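Local coordinates for protein putative NADPH:quinone oxidoreductase (PDB 3IUP) that binds NADPH and probably catalyses the NADPH-dependent reduction of quinones, at residues A56-A61 against V72-P77; T227-L232 against I257-E262; V140-A145 against A332-T337; E34-I39 against V102-S107. One frame throughout, in Å; residues are numbered along the deposited sequence.

Contact 1. Residues A56-A61 against V72-P77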
loop_
_atom_site.group_PDB
_atom_site.type_symbol
_atom_site.label_atom_id
_atom_site.label_comp_id
_atom_site.label_asym_id
_atom_site.label_seq_id
_atom_site.Cartn_x
_atom_site.Cartn_y
_atom_site.Cartn_z
ATOM N N ALA A 56 0.943 -9.600 -25.553
ATOM C CA ALA A 56 1.718 -10.068 -26.685
ATOM C C ALA A 56 3.142 -9.517 -26.589
ATOM O O ALA A 56 3.377 -8.403 -26.097
ATOM C CB ALA A 56 1.137 -9.678 -27.996
ATOM N N ASP A 57 4.081 -10.331 -27.051
ATOM C CA ASP A 57 5.474 -9.923 -27.144
ATOM C C ASP A 57 5.551 -9.291 -28.548
ATOM O O ASP A 57 5.581 -9.980 -29.517
ATOM C CB ASP A 57 6.343 -11.186 -27.006
ATOM C CG ASP A 57 7.812 -10.902 -27.150
ATOM O OD1 ASP A 57 8.127 -9.714 -27.461
ATOM O OD2 ASP A 57 8.608 -11.878 -26.951
HETATM N N MSE A 58 5.541 -7.965 -28.631
HETATM C CA MSE A 58 5.358 -7.288 -29.945
HETATM C C MSE A 58 6.633 -7.360 -30.780
HETATM O O MSE A 58 6.620 -7.143 -32.024
HETATM C CB MSE A 58 4.889 -5.817 -29.762
HETATM C CG MSE A 58 3.365 -5.615 -29.461
HETATM SE SE MSE A 58 2.154 -6.717 -30.491
HETATM C CE MSE A 58 1.990 -6.132 -32.251
ATOM N N SER A 59 7.730 -7.760 -30.110
ATOM C CA SER A 59 8.972 -8.025 -30.802
ATOM C C SER A 59 8.795 -9.218 -31.726
ATOM O O SER A 59 9.633 -9.435 -32.567
ATOM C CB SER A 59 10.125 -8.248 -29.802
ATOM O OG SER A 59 10.210 -9.599 -29.347
ATOM N N THR A 60 7.705 -9.988 -31.555
ATOM C CA THR A 60 7.352 -11.119 -32.438
ATOM C C THR A 60 6.214 -10.792 -33.428
ATOM O O THR A 60 5.639 -11.704 -34.000
ATOM C CB THR A 60 6.840 -12.373 -31.622
ATOM O OG1 THR A 60 5.438 -12.189 -31.210
ATOM C CG2 THR A 60 7.762 -12.647 -30.386
ATOM N N ALA A 61 5.835 -9.520 -33.548
ATOM C CA ALA A 61 4.665 -9.130 -34.379
ATOM C C ALA A 61 5.008 -9.226 -35.845
ATOM O O ALA A 61 6.156 -9.087 -36.209
ATOM C CB ALA A 61 4.181 -7.719 -34.023
ATOM N N VAL A 72 -2.226 -7.658 -38.108
ATOM C CA VAL A 72 -1.008 -7.909 -37.364
ATOM C C VAL A 72 -1.249 -9.143 -36.476
ATOM O O VAL A 72 -2.271 -9.227 -35.781
ATOM C CB VAL A 72 -0.561 -6.705 -36.508
ATOM C CG1 VAL A 72 0.725 -7.031 -35.695
ATOM C CG2 VAL A 72 -0.396 -5.458 -37.390
ATOM N N THR A 73 -0.303 -10.094 -36.526
ATOM C CA THR A 73 -0.269 -11.223 -35.587
ATOM C C THR A 73 1.025 -11.270 -34.780
ATOM O O THR A 73 2.053 -10.797 -35.227
ATOM C CB THR A 73 -0.567 -12.548 -36.311
ATOM O OG1 THR A 73 0.378 -12.759 -37.359
ATOM C CG2 THR A 73 -1.914 -12.488 -36.977
ATOM N N ALA A 74 0.949 -11.752 -33.548
ATOM C CA ALA A 74 2.111 -11.786 -32.642
ATOM C C ALA A 74 1.841 -12.912 -31.644
ATOM O O ALA A 74 0.689 -13.402 -31.560
ATOM C CB ALA A 74 2.282 -10.443 -31.924
ATOM N N ARG A 75 2.853 -13.302 -30.862
ATOM C CA ARG A 75 2.704 -14.384 -29.910
ATOM C C ARG A 75 2.634 -13.857 -28.499
ATOM O O ARG A 75 3.335 -12.892 -28.136
ATOM C CB ARG A 75 3.911 -15.343 -30.036
ATOM C CG ARG A 75 4.192 -15.781 -31.441
ATOM C CD ARG A 75 3.046 -16.610 -31.962
ATOM N NE ARG A 75 2.689 -17.658 -30.998
ATOM C CZ ARG A 75 1.709 -18.530 -31.196
ATOM N NH1 ARG A 75 1.001 -18.501 -32.315
ATOM N NH2 ARG A 75 1.440 -19.421 -30.264
ATOM N N VAL A 76 1.760 -14.455 -27.706
ATOM C CA VAL A 76 1.697 -14.212 -26.290
ATOM C C VAL A 76 2.520 -15.335 -25.638
ATOM O O VAL A 76 2.349 -16.484 -25.991
ATOM C CB VAL A 76 0.256 -14.235 -25.785
ATOM C CG1 VAL A 76 0.189 -13.980 -24.249
ATOM C CG2 VAL A 76 -0.575 -13.208 -26.584
ATOM N N PRO A 77 3.425 -14.999 -24.710
ATOM C CA PRO A 77 4.173 -16.079 -24.082
ATOM C C PRO A 77 3.349 -16.884 -23.064
ATOM O O PRO A 77 2.544 -16.288 -22.325
ATOM C CB PRO A 77 5.322 -15.341 -23.373
ATOM C CG PRO A 77 4.909 -13.921 -23.224
ATOM C CD PRO A 77 3.762 -13.671 -24.178
#
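Two overlapping type I turns, Asp57 to Thr60 and Met58 to Ala61, fold the loop 56-61 over the end of strand 70-75, where Asp57 N donates to Arg75 O (2.9 Å, 172° at the hydrogen). The second link comes from a side chain: Arg75 N points at Thr60 OG1 over 2.8 Å, again at 172°. With chi1 at 79°, OG1 of Thr60 sits between its own N and carbonyl carbon, and from there it also donates to Asp57 O, which Thr60 N grips as well. The methyl of Ala74 packs against the turn, 3.7 Å from Ala61 CA, and touches SE of selenomethionine Met58. The bent Met58 chain carries its CE across Val72 at about a right angle, 3.8 Å from CG1, which also meets Ala61 CB. At the other end Val76 CG2 lies against Ala56 CA (3.9 Å). Leu18 of strand 17-26 supports Ala56 and Met58, while the Arg75 guanidinium turns off to Ser15 O. The Thr60 hydroxyl thus relays between a strand amide and a turn carbonyl, one accepted bond and one donated, which fixes the turn to the strand.

Contact 2. Residues T227-L232 against I257-E262; sequences TFMQDL and ILTCME
Helices 228-239 and 253-266 pass each other at -51°, their axes 9.7 Å apart at the closest point of the short segments, and the nearest backbones are those of Leu232 and Cys260, with CA atoms 6.5 Å apart. No hydrogen bond joins the two; the contact is made by apolar and sulfur atoms. Cys260 has the most surface buried here and lies between two residues of the facing helix. Its SG meets the CE methyl of selenomethionine Met229 at 3.7 Å and CD2 of Leu232 at 3.8 Å, while its CB rests against Leu232 CG. The same sulfur is 3.7 Å from Met229 O, an oxygen that accepts a hydrogen bond from Thr233 OG1. Met229 leaves its helix to one side, but bends at both chi2 and chi3 bring SE and CE back over Cys260, and CE continues to Thr259 CG2 at 4.1 Å. Leu232 points directly across: with CG opposite its backbone N (chi1 177°), it delivers CD2 to Cys260 and to Ile257, 4.1 Å from the latter's CA. Beside the Met229 methyl, the Thr259 hydroxyl is engaged with Asn299 and with Gly255 O of its own helix. Cys260 also packs on Thr233 and Leu236 further along helix 228-239. Both helices flank one face of the parallel Rossmann-type sheet: Leu232 reaches Val200 and Ile202 of strand 199-203, Ile257 joins it on Ile202, and Leu258 and Met261 of helix 253-266 touch strand 281-285.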
loop_
_atom_site.group_PDB
_atom_site.type_symbol
_atom_site.label_atom_id
_atom_site.label_comp_id
_atom_site.label_asym_id
_atom_site.label_seq_id
_atom_site.Cartn_x
_atom_site.Cartn_y
_atom_site.Cartn_z
ATOM N N THR A 227 22.061 13.813 -7.430
ATOM C CA THR A 227 21.582 14.283 -6.123
ATOM C C THR A 227 20.048 14.181 -5.972
ATOM O O THR A 227 19.453 14.949 -5.218
ATOM C CB THR A 227 21.959 15.740 -5.886
ATOM O OG1 THR A 227 21.495 16.520 -6.988
ATOM C CG2 THR A 227 23.528 15.911 -5.750
ATOM N N PHE A 228 19.431 13.269 -6.712
ATOM C CA PHE A 228 17.956 13.108 -6.729
ATOM C C PHE A 228 17.350 13.067 -5.331
ATOM O O PHE A 228 16.410 13.808 -5.036
ATOM C CB PHE A 228 17.607 11.819 -7.491
ATOM C CG PHE A 228 16.126 11.505 -7.527
ATOM C CD1 PHE A 228 15.227 12.432 -8.013
ATOM C CD2 PHE A 228 15.641 10.287 -7.054
ATOM C CE1 PHE A 228 13.847 12.157 -8.046
ATOM C CE2 PHE A 228 14.279 10.013 -7.100
ATOM C CZ PHE A 228 13.399 10.950 -7.582
HETATM N N MSE A 229 17.868 12.200 -4.470
HETATM C CA MSE A 229 17.270 12.040 -3.129
HETATM C C MSE A 229 17.349 13.340 -2.321
HETATM O O MSE A 229 16.386 13.765 -1.688
HETATM C CB MSE A 229 17.845 10.842 -2.350
HETATM C CG MSE A 229 17.775 9.537 -3.037
HETATM SE SE MSE A 229 15.862 8.915 -3.186
HETATM C CE MSE A 229 15.798 8.098 -1.435
ATOM N N GLN A 230 18.494 14.018 -2.365
ATOM C CA GLN A 230 18.562 15.316 -1.748
ATOM C C GLN A 230 17.613 16.350 -2.355
ATOM O O GLN A 230 16.969 17.108 -1.630
ATOM C CB GLN A 230 19.995 15.811 -1.816
ATOM C CG GLN A 230 20.257 17.222 -1.346
ATOM C CD GLN A 230 21.723 17.582 -1.625
ATOM O OE1 GLN A 230 22.614 16.741 -1.427
ATOM N NE2 GLN A 230 21.963 18.767 -2.173
ATOM N N ASP A 231 17.545 16.403 -3.690
ATOM C CA ASP A 231 16.683 17.369 -4.387
ATOM C C ASP A 231 15.200 17.101 -4.001
ATOM O O ASP A 231 14.438 18.015 -3.721
ATOM C CB ASP A 231 16.739 17.183 -5.921
ATOM C CG ASP A 231 18.143 17.274 -6.537
ATOM O OD1 ASP A 231 19.058 17.886 -5.931
ATOM O OD2 ASP A 231 18.290 16.716 -7.692
ATOM N N LEU A 232 14.829 15.822 -3.993
ATOM C CA LEU A 232 13.452 15.419 -3.719
ATOM C C LEU A 232 13.098 15.740 -2.290
ATOM O O LEU A 232 12.060 16.379 -2.016
ATOM C CB LEU A 232 13.238 13.921 -4.056
ATOM C CG LEU A 232 11.861 13.357 -3.736
ATOM C CD1 LEU A 232 10.774 14.300 -4.359
ATOM C CD2 LEU A 232 11.731 11.899 -4.172
ATOM N N ILE A 257 10.172 7.958 -2.903
ATOM C CA ILE A 257 9.300 9.054 -2.514
ATOM C C ILE A 257 8.924 8.952 -1.031
ATOM O O ILE A 257 9.004 9.938 -0.267
ATOM C CB ILE A 257 8.041 9.123 -3.360
ATOM C CG1 ILE A 257 8.388 9.438 -4.814
ATOM C CG2 ILE A 257 7.057 10.182 -2.758
ATOM C CD1 ILE A 257 7.308 9.173 -5.812
ATOM N N LEU A 258 8.504 7.756 -0.602
ATOM C CA LEU A 258 8.161 7.558 0.811
ATOM C C LEU A 258 9.356 7.887 1.702
ATOM O O LEU A 258 9.204 8.534 2.763
ATOM C CB LEU A 258 7.656 6.142 1.055
ATOM C CG LEU A 258 6.279 5.852 0.457
ATOM C CD1 LEU A 258 5.977 4.343 0.472
ATOM C CD2 LEU A 258 5.196 6.696 1.228
ATOM N N THR A 259 10.524 7.398 1.337
ATOM C CA THR A 259 11.723 7.642 2.127
ATOM C C THR A 259 11.975 9.155 2.272
ATOM O O THR A 259 12.259 9.662 3.377
ATOM C CB THR A 259 12.939 6.883 1.501
ATOM O OG1 THR A 259 12.647 5.483 1.437
ATOM C CG2 THR A 259 14.244 7.102 2.275
ATOM N N CYS A 260 11.897 9.874 1.155
ATOM C CA CYS A 260 12.159 11.321 1.186
ATOM C C CYS A 260 11.072 12.072 1.916
ATOM O O CYS A 260 11.348 13.038 2.620
ATOM C CB CYS A 260 12.344 11.882 -0.219
ATOM S SG CYS A 260 13.804 11.247 -1.024
HETATM N N MSE A 261 9.821 11.592 1.823
HETATM C CA MSE A 261 8.731 12.233 2.558
HETATM C C MSE A 261 9.000 12.102 4.079
HETATM O O MSE A 261 8.770 13.033 4.854
HETATM C CB MSE A 261 7.393 11.572 2.237
HETATM C CG MSE A 261 6.796 11.991 0.987
HETATM SE SE MSE A 261 5.136 11.010 0.633
HETATM C CE MSE A 261 4.630 11.999 -0.944
ATOM N N GLU A 262 9.441 10.943 4.507
ATOM C CA GLU A 262 9.666 10.730 5.936
ATOM C C GLU A 262 10.877 11.597 6.364
ATOM O O GLU A 262 10.852 12.175 7.447
ATOM C CB GLU A 262 9.887 9.264 6.232
ATOM C CG GLU A 262 10.104 8.929 7.680
ATOM C CD GLU A 262 8.894 9.121 8.590
ATOM O OE1 GLU A 262 7.819 9.646 8.192
ATOM O OE2 GLU A 262 9.055 8.751 9.782
#

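Contact 3. Residues V140-A145 against A332-T337; sequences VLPEGA and AELKTT
Leu334 and Lys335, with Ala145 and Gly144 facing them, carry a contact between two beta turns: a type II turn from Pro142 to Ala145 and a type I turn from Glu333 to Thr336. The loops come from parts of the chain 187 residues apart, one following strand 138-140, the other helix 320-332. Leu334 gives the apolar half. A single methyl, CD2, meets three residues of the loop 140-145: Pro142 CD at 3.8 Å, Leu141 CD2 at 4.0 Å and Ala145 CB at 4.1 Å. The leucine side chain stands roughly perpendicular to those of Leu141 and Pro142, so it probes them with its end instead of lying along them. Ser153 touches both leucines. Lys335 gives the polar half. Its chain, extended beyond CG, runs past Ala145, with CE 4.3 Å from Ala145 CA, and carries the ammonium to the carbonyl of Gly144. Gly144 occupies the turn with a phi of 80°, a backbone shape glycine adopts easily. Beyond the two turns, Asp149 makes a long, weak ion pair with the lysine. A water accepts from Lys335 NZ and donates to Glu143 O, so the ammonium holds two successive carbonyls of the turn, one directly and one through solvent. The direct bond, Lys335 NZ to Gly144 O, measures 2.7 Å, and the nitrogen stands above the carbonyl plane, 49° out of it.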
loop_
_atom_site.group_PDB
_atom_site.type_symbol
_atom_site.label_atom_id
_atom_site.label_comp_id
_atom_site.label_asym_id
_atom_site.label_seq_id
_atom_site.Cartn_x
_atom_site.Cartn_y
_atom_site.Cartn_z
ATOM N N VAL A 140 -20.952 17.427 -24.580
ATOM C CA VAL A 140 -21.001 18.435 -25.649
ATOM C C VAL A 140 -19.796 19.378 -25.547
ATOM O O VAL A 140 -19.520 19.951 -24.474
ATOM C CB VAL A 140 -22.339 19.248 -25.636
ATOM C CG1 VAL A 140 -22.333 20.290 -26.738
ATOM C CG2 VAL A 140 -23.535 18.313 -25.815
ATOM N N LEU A 141 -19.051 19.504 -26.640
ATOM C CA LEU A 141 -17.821 20.268 -26.632
ATOM C C LEU A 141 -18.132 21.759 -26.822
ATOM O O LEU A 141 -19.127 22.111 -27.438
ATOM C CB LEU A 141 -16.856 19.767 -27.715
ATOM C CG LEU A 141 -16.213 18.391 -27.420
ATOM C CD1 LEU A 141 -15.318 18.000 -28.573
ATOM C CD2 LEU A 141 -15.458 18.382 -26.045
ATOM N N PRO A 142 -17.271 22.636 -26.307
ATOM C CA PRO A 142 -17.541 24.062 -26.466
ATOM C C PRO A 142 -17.387 24.573 -27.899
ATOM O O PRO A 142 -16.774 23.932 -28.732
ATOM C CB PRO A 142 -16.494 24.717 -25.552
ATOM C CG PRO A 142 -15.420 23.737 -25.372
ATOM C CD PRO A 142 -15.930 22.375 -25.756
ATOM N N GLU A 143 -17.945 25.751 -28.164
ATOM C CA GLU A 143 -17.894 26.363 -29.484
ATOM C C GLU A 143 -16.450 26.505 -29.914
ATOM O O GLU A 143 -15.579 26.858 -29.114
ATOM C CB GLU A 143 -18.576 27.749 -29.490
ATOM C CG GLU A 143 -19.272 28.029 -30.819
ATOM C CD GLU A 143 -20.584 27.260 -30.951
ATOM O OE1 GLU A 143 -21.458 27.462 -30.077
ATOM O OE2 GLU A 143 -20.756 26.461 -31.915
ATOM N N GLY A 144 -16.188 26.179 -31.172
ATOM C CA GLY A 144 -14.844 26.295 -31.712
ATOM C C GLY A 144 -13.920 25.150 -31.337
ATOM O O GLY A 144 -12.734 25.193 -31.671
ATOM N N ALA A 145 -14.435 24.111 -30.663
ATOM C CA ALA A 145 -13.633 22.911 -30.399
ATOM C C ALA A 145 -13.841 21.889 -31.532
ATOM O O ALA A 145 -14.955 21.531 -31.832
ATOM C CB ALA A 145 -14.014 22.306 -29.067
ATOM N N ALA A 332 -14.425 24.025 -19.755
ATOM C CA ALA A 332 -14.104 25.431 -19.617
ATOM C C ALA A 332 -12.641 25.742 -19.943
ATOM O O ALA A 332 -12.340 26.840 -20.364
ATOM C CB ALA A 332 -14.443 25.905 -18.183
ATOM N N GLU A 333 -11.741 24.781 -19.748
ATOM C CA GLU A 333 -10.299 25.017 -19.886
ATOM C C GLU A 333 -9.728 24.016 -20.858
ATOM O O GLU A 333 -8.544 23.618 -20.771
ATOM C CB GLU A 333 -9.629 24.919 -18.516
ATOM C CG GLU A 333 -10.098 26.021 -17.553
ATOM C CD GLU A 333 -9.674 25.815 -16.113
ATOM O OE1 GLU A 333 -8.644 25.146 -15.830
ATOM O OE2 GLU A 333 -10.385 26.353 -15.228
ATOM N N LEU A 334 -10.561 23.646 -21.827
ATOM C CA LEU A 334 -10.247 22.552 -22.725
ATOM C C LEU A 334 -8.987 22.811 -23.511
ATOM O O LEU A 334 -8.187 21.906 -23.700
ATOM C CB LEU A 334 -11.414 22.259 -23.672
ATOM C CG LEU A 334 -11.241 21.032 -24.568
ATOM C CD1 LEU A 334 -11.097 19.770 -23.762
ATOM C CD2 LEU A 334 -12.452 20.914 -25.520
ATOM N N LYS A 335 -8.806 24.048 -23.965
ATOM C CA LYS A 335 -7.671 24.381 -24.824
ATOM C C LYS A 335 -6.526 25.052 -24.061
ATOM O O LYS A 335 -5.480 25.372 -24.645
ATOM C CB LYS A 335 -8.143 25.270 -25.985
ATOM C CG LYS A 335 -8.953 24.568 -27.070
ATOM C CD LYS A 335 -9.274 25.545 -28.166
ATOM C CE LYS A 335 -10.012 24.910 -29.293
ATOM N NZ LYS A 335 -10.552 25.905 -30.255
ATOM N N THR A 336 -6.694 25.245 -22.756
ATOM C CA THR A 336 -5.657 25.848 -21.950
ATOM C C THR A 336 -5.131 24.809 -20.975
ATOM O O THR A 336 -4.254 24.042 -21.330
ATOM C CB THR A 336 -6.175 27.115 -21.285
ATOM O OG1 THR A 336 -7.317 26.805 -20.494
ATOM C CG2 THR A 336 -6.548 28.150 -22.364
ATOM N N THR A 337 -5.694 24.739 -19.780
ATOM C CA THR A 337 -5.217 23.784 -18.766
ATOM C C THR A 337 -5.176 22.331 -19.276
ATOM O O THR A 337 -4.239 21.597 -18.996
ATOM C CB THR A 337 -6.130 23.830 -17.568
ATOM O OG1 THR A 337 -6.328 25.189 -17.195
ATOM C CG2 THR A 337 -5.559 23.005 -16.410
HETATM O O HOH W 1 -12.621 26.666 -28.666
#

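Contact 4. Residues E34-I39 against V102-S107; sequences EVLIRI and VVEAGS
Strands 34-39 and 102-105 run antiparallel, and the close-fitting part of their contact is the backbone ladder around Leu36. Leu36 N donates to Glu104 O over 2.8 Å, nearly straight at 173°, and Leu36 O accepts from Val103 N at 2.9 Å and, weakly, from Glu104 N. Two residues facing one make a classic beta bulge, which shifts the register so that Val35 pairs with Ala105 but Ile37 pairs with Val102. Past the last pair, Gly106 N continues the line to Glu34 O (2.8 Å). On the face of Val35, Ile37, Val102 and Ala105 the fit is apolar: Val102 CG1 meets Val35 CB at 3.8 Å, while its CG2 approaches Ile37 CG1. On the other face Leu36 is buried but Glu104 is partly exposed. There the two side chains run alongside each other in the same direction, with Leu36 CD2 3.7 Å from Glu104 OE2, while OE1 of the glutamate is taken by His29. Val103, at the bulge, puts CG2 against Leu36 CD2 and CG1 3.5 Å from Arg38 NH1. The arginine chain, bent at chi3 (65°), crosses Val103 at about a right angle; its NH2 forms a salt bridge with Glu40. Strand 34-43 is flanked on its other edge by strand 130-134, through backbone bonds of Val35 and Ile37, whereas strand 98-105 passes on to strand 118-121, whose Val119 packs on Ile37 and Val102; Cys138 of strand 138-140 touches Val35 and Ile37 on this same buried face.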
loop_
_atom_site.group_PDB
_atom_site.type_symbol
_atom_site.label_atom_id
_atom_site.label_comp_id
_atom_site.label_asym_id
_atom_site.label_seq_id
_atom_site.Cartn_x
_atom_site.Cartn_y
_atom_site.Cartn_z
ATOM N N GLU A 34 -30.384 7.009 -27.730
ATOM C CA GLU A 34 -29.031 6.892 -28.308
ATOM C C GLU A 34 -28.751 7.912 -29.425
ATOM O O GLU A 34 -29.664 8.476 -30.045
ATOM C CB GLU A 34 -28.808 5.488 -28.889
ATOM C CG GLU A 34 -28.754 4.357 -27.866
ATOM C CD GLU A 34 -28.734 2.975 -28.516
ATOM O OE1 GLU A 34 -29.412 2.737 -29.559
ATOM O OE2 GLU A 34 -27.981 2.121 -27.990
ATOM N N VAL A 35 -27.466 8.075 -29.705
ATOM C CA VAL A 35 -27.017 8.870 -30.865
ATOM C C VAL A 35 -25.956 8.087 -31.616
ATOM O O VAL A 35 -25.295 7.226 -31.033
ATOM C CB VAL A 35 -26.484 10.251 -30.450
ATOM C CG1 VAL A 35 -27.635 11.091 -29.759
ATOM C CG2 VAL A 35 -25.243 10.132 -29.538
ATOM N N LEU A 36 -25.781 8.395 -32.894
ATOM C CA LEU A 36 -24.740 7.798 -33.684
ATOM C C LEU A 36 -23.712 8.861 -33.925
ATOM O O LEU A 36 -24.038 9.917 -34.479
ATOM C CB LEU A 36 -25.283 7.297 -35.023
ATOM C CG LEU A 36 -24.290 6.463 -35.847
ATOM C CD1 LEU A 36 -24.028 5.130 -35.143
ATOM C CD2 LEU A 36 -24.842 6.286 -37.275
ATOM N N ILE A 37 -22.464 8.578 -33.519
ATOM C CA ILE A 37 -21.362 9.516 -33.670
ATOM C C ILE A 37 -20.410 9.064 -34.755
ATOM O O ILE A 37 -19.979 7.895 -34.775
ATOM C CB ILE A 37 -20.570 9.688 -32.380
ATOM C CG1 ILE A 37 -21.477 10.147 -31.228
ATOM C CG2 ILE A 37 -19.399 10.637 -32.606
ATOM C CD1 ILE A 37 -20.812 9.852 -29.885
ATOM N N ARG A 38 -20.075 9.970 -35.671
ATOM C CA ARG A 38 -18.984 9.726 -36.618
ATOM C C ARG A 38 -17.698 10.151 -35.900
ATOM O O ARG A 38 -17.476 11.336 -35.699
ATOM C CB ARG A 38 -19.159 10.559 -37.903
ATOM C CG ARG A 38 -18.087 10.248 -38.979
ATOM C CD ARG A 38 -18.241 11.043 -40.251
ATOM N NE ARG A 38 -18.030 12.445 -39.967
ATOM C CZ ARG A 38 -18.933 13.413 -40.132
ATOM N NH1 ARG A 38 -20.122 13.156 -40.671
ATOM N NH2 ARG A 38 -18.618 14.654 -39.821
ATOM N N ILE A 39 -16.852 9.184 -35.532
ATOM C CA ILE A 39 -15.691 9.486 -34.686
ATOM C C ILE A 39 -14.550 10.022 -35.566
ATOM O O ILE A 39 -14.189 9.414 -36.563
ATOM C CB ILE A 39 -15.250 8.264 -33.871
ATOM C CG1 ILE A 39 -16.400 7.786 -32.972
ATOM C CG2 ILE A 39 -14.012 8.623 -33.020
ATOM C CD1 ILE A 39 -16.192 6.409 -32.360
ATOM N N VAL A 102 -22.275 14.089 -34.130
ATOM C CA VAL A 102 -23.514 13.331 -34.056
ATOM C C VAL A 102 -24.235 13.477 -35.376
ATOM O O VAL A 102 -24.608 14.592 -35.767
ATOM C CB VAL A 102 -24.433 13.796 -32.922
ATOM C CG1 VAL A 102 -25.780 13.044 -33.002
ATOM C CG2 VAL A 102 -23.791 13.580 -31.525
ATOM N N VAL A 103 -24.383 12.357 -36.069
ATOM C CA VAL A 103 -24.969 12.300 -37.405
ATOM C C VAL A 103 -26.345 11.648 -37.427
ATOM O O VAL A 103 -27.063 11.785 -38.418
ATOM C CB VAL A 103 -24.059 11.506 -38.397
ATOM C CG1 VAL A 103 -22.728 12.232 -38.599
ATOM C CG2 VAL A 103 -23.849 10.079 -37.908
ATOM N N GLU A 104 -26.715 10.907 -36.385
ATOM C CA GLU A 104 -28.097 10.426 -36.233
ATOM C C GLU A 104 -28.453 10.507 -34.760
ATOM O O GLU A 104 -27.615 10.279 -33.893
ATOM C CB GLU A 104 -28.265 8.977 -36.679
ATOM C CG GLU A 104 -28.118 8.725 -38.172
ATOM C CD GLU A 104 -28.339 7.255 -38.571
ATOM O OE1 GLU A 104 -29.160 6.541 -37.948
ATOM O OE2 GLU A 104 -27.694 6.829 -39.547
ATOM N N ALA A 105 -29.716 10.763 -34.481
ATOM C CA ALA A 105 -30.200 10.859 -33.106
ATOM C C ALA A 105 -31.524 10.100 -32.957
ATOM O O ALA A 105 -32.403 10.156 -33.827
ATOM C CB ALA A 105 -30.367 12.323 -32.695
ATOM N N GLY A 106 -31.651 9.376 -31.847
ATOM C CA GLY A 106 -32.887 8.706 -31.517
ATOM C C GLY A 106 -33.939 9.761 -31.204
ATOM O O GLY A 106 -33.637 10.960 -31.101
ATOM N N SER A 107 -35.168 9.305 -31.020
ATOM C CA SER A 107 -36.318 10.205 -30.902
ATOM C C SER A 107 -36.428 11.020 -29.604
ATOM O O SER A 107 -37.155 12.027 -29.567
ATOM C CB SER A 107 -37.605 9.381 -31.039
ATOM O OG SER A 107 -37.654 8.420 -29.995
#

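How the contacts relate
Contacts 1 and 4 both belong to the GroES-like region: contact 1 is nested within the chain loop that contact 4 closes, yet their centres lie 36 Å apart, on the five-stranded antiparallel sheet and the mixed sheet respectively. Contact 2 is in the nucleotide-binding part, against the parallel sheet, its centre 51 Å from that of contact 4 and across the chain's centre from it. Contact 3 encloses contact 2 along the sequence; its nearest atoms are about 7 Å from contact 4. It joins the loop after strand 138-140, a strand of contact 4's mixed sheet, to the loop after helix 320-332. Its segments are 187 residues apart, against 11, 25 and 63 for contacts 1, 2 and 4.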